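AHL synthase (Burkholderia glumae, PDB 3P2H) probably makes N-acyl-homoserine lactone quorum-sensing signals from acyl-ACP and S-adenosyl-L-methionine, releasing S-methyl-5'-thioadenosine. Local coordinates at residues Leu78-Phe83 with Asp89-Ser94. The protein carries 3 engineered substitutions. Numbering follows the deposited sequence.
With MTA (5'-deoxy-5'-methylthioadenosine), chain B.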
loop_
_atom_site.group_PDB
_atom_site.type_symbol
_atom_site.label_atom_id
_atom_site.label_comp_id
_atom_site.label_asym_id
_atom_site.label_seq_id
_atom_site.Cartn_x
_atom_site.Cartn_y
_atom_site.Cartn_z
ATOM N N LEU A 78 -6.051 4.528 7.856
ATOM C CA LEU A 78 -5.247 3.917 8.918
ATOM C C LEU A 78 -4.285 4.801 9.716
ATOM O O LEU A 78 -4.370 4.868 10.940
ATOM C CB LEU A 78 -4.496 2.710 8.335
ATOM C CG LEU A 78 -3.779 1.749 9.289
ATOM C CD1 LEU A 78 -4.722 1.328 10.404
ATOM C CD2 LEU A 78 -3.292 0.532 8.513
ATOM N N LEU A 79 -3.358 5.462 9.038
ATOM C CA LEU A 79 -2.393 6.322 9.716
ATOM C C LEU A 79 -3.117 7.420 10.498
ATOM O O LEU A 79 -2.771 7.738 11.632
ATOM C CB LEU A 79 -1.447 6.940 8.676
ATOM C CG LEU A 79 -0.356 7.914 9.130
ATOM C CD1 LEU A 79 0.518 7.280 10.211
ATOM C CD2 LEU A 79 0.485 8.317 7.922
ATOM N N GLN A 80 -4.142 7.983 9.877
ATOM C CA GLN A 80 -4.928 9.055 10.469
ATOM C C GLN A 80 -5.619 8.684 11.771
ATOM O O GLN A 80 -5.442 9.355 12.787
ATOM C CB GLN A 80 -5.975 9.518 9.463
ATOM C CG GLN A 80 -6.995 10.502 10.006
ATOM C CD GLN A 80 -8.145 10.702 9.043
ATOM O OE1 GLN A 80 -8.875 9.762 8.733
ATOM N NE2 GLN A 80 -8.306 11.926 8.554
ATOM N N GLU A 81 -6.399 7.610 11.733
ATOM C CA GLU A 81 -7.165 7.162 12.888
ATOM C C GLU A 81 -6.461 6.261 13.890
ATOM O O GLU A 81 -6.667 6.397 15.090
ATOM C CB GLU A 81 -8.447 6.471 12.406
ATOM C CG GLU A 81 -9.383 7.418 11.679
ATOM C CD GLU A 81 -10.692 6.775 11.269
ATOM O OE1 GLU A 81 -11.662 7.531 11.062
ATOM O OE2 GLU A 81 -10.751 5.529 11.142
ATOM N N VAL A 82 -5.634 5.345 13.405
ATOM C CA VAL A 82 -4.943 4.403 14.276
ATOM C C VAL A 82 -3.546 4.825 14.743
ATOM O O VAL A 82 -3.233 4.712 15.926
ATOM C CB VAL A 82 -4.849 3.019 13.587
ATOM C CG1 VAL A 82 -4.135 2.011 14.492
ATOM C CG2 VAL A 82 -6.245 2.527 13.250
ATOM N N PHE A 83 -2.715 5.321 13.830
ATOM C CA PHE A 83 -1.361 5.720 14.195
ATOM C C PHE A 83 -1.020 7.192 13.956
ATOM O O PHE A 83 0.043 7.509 13.426
ATOM C CB PHE A 83 -0.362 4.839 13.446
ATOM C CG PHE A 83 -0.498 3.376 13.749
ATOM C CD1 PHE A 83 -0.260 2.891 15.034
ATOM C CD2 PHE A 83 -0.860 2.478 12.752
ATOM C CE1 PHE A 83 -0.378 1.533 15.324
ATOM C CE2 PHE A 83 -0.982 1.115 13.030
ATOM C CZ PHE A 83 -0.738 0.643 14.322
ATOM N N ASP A 89 3.531 15.980 11.892
ATOM C CA ASP A 89 2.429 16.932 11.817
ATOM C C ASP A 89 1.072 16.228 11.803
ATOM O O ASP A 89 0.997 15.002 11.823
ATOM C CB ASP A 89 2.574 17.780 10.557
ATOM C CG ASP A 89 3.924 18.460 10.473
ATOM O OD1 ASP A 89 4.299 19.147 11.443
ATOM O OD2 ASP A 89 4.604 18.310 9.439
ATOM N N GLU A 90 -0.001 17.008 11.767
ATOM C CA GLU A 90 -1.342 16.433 11.740
ATOM C C GLU A 90 -1.578 15.687 10.419
ATOM O O GLU A 90 -1.035 16.065 9.378
ATOM C CB GLU A 90 -2.387 17.536 11.914
ATOM C CG GLU A 90 -3.824 17.056 11.749
ATOM C CD GLU A 90 -4.832 18.145 12.050
ATOM O OE1 GLU A 90 -4.619 19.293 11.593
ATOM O OE2 GLU A 90 -5.840 17.847 12.734
ATOM N N ALA A 91 -2.381 14.625 10.471
ATOM C CA ALA A 91 -2.673 13.816 9.293
ATOM C C ALA A 91 -3.394 14.627 8.227
ATOM O O ALA A 91 -4.393 15.283 8.500
ATOM C CB ALA A 91 -3.513 12.604 9.681
ATOM N N PRO A 92 -2.898 14.570 6.987
ATOM C CA PRO A 92 -3.496 15.306 5.877
ATOM C C PRO A 92 -4.854 14.798 5.398
ATOM O O PRO A 92 -5.161 13.604 5.480
ATOM C CB PRO A 92 -2.433 15.191 4.789
ATOM C CG PRO A 92 -1.886 13.809 5.035
ATOM C CD PRO A 92 -1.729 13.792 6.535
ATOM N N ARG A 93 -5.670 15.734 4.930
ATOM C CA ARG A 93 -6.976 15.442 4.353
ATOM C C ARG A 93 -6.927 16.288 3.097
ATOM O O ARG A 93 -7.257 17.471 3.113
ATOM C CB ARG A 93 -8.123 15.888 5.261
ATOM C CG ARG A 93 -8.297 15.028 6.507
ATOM C CD ARG A 93 -9.652 15.269 7.168
ATOM N NE ARG A 93 -10.755 14.759 6.351
ATOM C CZ ARG A 93 -11.717 15.512 5.826
ATOM N NH1 ARG A 93 -11.723 16.822 6.025
ATOM N NH2 ARG A 93 -12.676 14.953 5.102
ATOM N N SER A 94 -6.475 15.675 2.010
ATOM C CA SER A 94 -6.327 16.379 0.750
ATOM C C SER A 94 -6.612 15.491 -0.447
ATOM O O SER A 94 -6.357 14.286 -0.423
ATOM C CB SER A 94 -4.894 16.931 0.658
ATOM O OG SER A 94 -4.525 17.241 -0.674
HETATM C CS MTA B . 1.085 -1.019 9.733
HETATM S "S5'" MTA B . 2.228 -1.208 11.134
HETATM C "C5'" MTA B . 1.796 -2.878 11.712
HETATM C "C4'" MTA B . 0.822 -2.849 12.892
HETATM O "O4'" MTA B . -0.406 -2.214 12.436
HETATM C "C2'" MTA B . -1.025 -4.404 12.978
HETATM O "O2'" MTA B . -1.750 -5.332 13.790
HETATM C "C3'" MTA B . 0.505 -4.291 13.310
HETATM O "O3'" MTA B . 0.698 -4.424 14.723
HETATM C "C1'" MTA B . -1.488 -2.939 13.078
HETATM N N9 MTA B . -2.733 -2.687 12.322
HETATM C C8 MTA B . -2.940 -2.858 10.975
HETATM N N7 MTA B . -4.154 -2.539 10.643
HETATM C C5 MTA B . -4.818 -2.135 11.757
HETATM C C6 MTA B . -6.147 -1.671 12.035
HETATM N N6 MTA B . -7.072 -1.563 11.012
HETATM N N1 MTA B . -6.480 -1.338 13.325
HETATM C C2 MTA B . -5.584 -1.436 14.351
HETATM N N3 MTA B . -4.317 -1.878 14.097
HETATM C C4 MTA B . -3.900 -2.228 12.858
HETATM O O HOH W 1 -10.427 12.083 6.448
HETATM O O HOH W 2 -6.844 14.062 9.524
#
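The amide of Gln-80 and the guanidinium of Arg-93 meet through a water, not face to face. Their planes are 21° apart. The guanidinium has Gln-80 NE2 at its edge, near its plane, and the bridging water lies in that plane. The contact joins short helix 78-81 to the loop that leads into strand 97-105, in the acetyltransferase-like fold of the autoinducer synthases. The bridging water accepts from Arg-93 NE at 2.7 Å and from Gln-80 NE2 at 3.0 Å. The other flat group is the Phe-83 ring on the ligand side. Val-82 CG1 sits over the centre of one face, and the ribose of MTA meets the ring edge, with Phe-83 CE2 3.4 Å from MTA O4'.

It is a small surface contact with no direct hydrogen bond between the segments. The CA atoms of Gln-80 and Ala-91 are the nearest pair across the two segments. There the Ala-91 methyl points at the helix and packs on it, with Ala-91 CB 3.9 Å from Gln-80 CA. Gln-80 has CG anti to the backbone N (chi1 172°), and its extended chain carries NE2 past Ala-91 to the aliphatic part of Arg-93. NE2 lies 3.7 Å from Arg-93 CG. Gln-80 NE2 donates to two waters, the one shared with Arg-93 NE and a second one shared with Ala-91 O. Gln-80 OE1 accepts from Tyr-77 N, which fixes how the amide is turned. Arg-93 NH2 bonds to Thr-74 O.

Segment 78-83 serves two sides: Gln-80 meets the loop, while Leu-78, Val-82 and Phe-83 belong to the MTA pocket. Leu-78 CD1 touches the adenine at MTA C6, 3.7 Å away. On the loop side, the second water accepts from Gln-80 NE2 at 2.8 Å and donates to Ala-91 O at 2.9 Å.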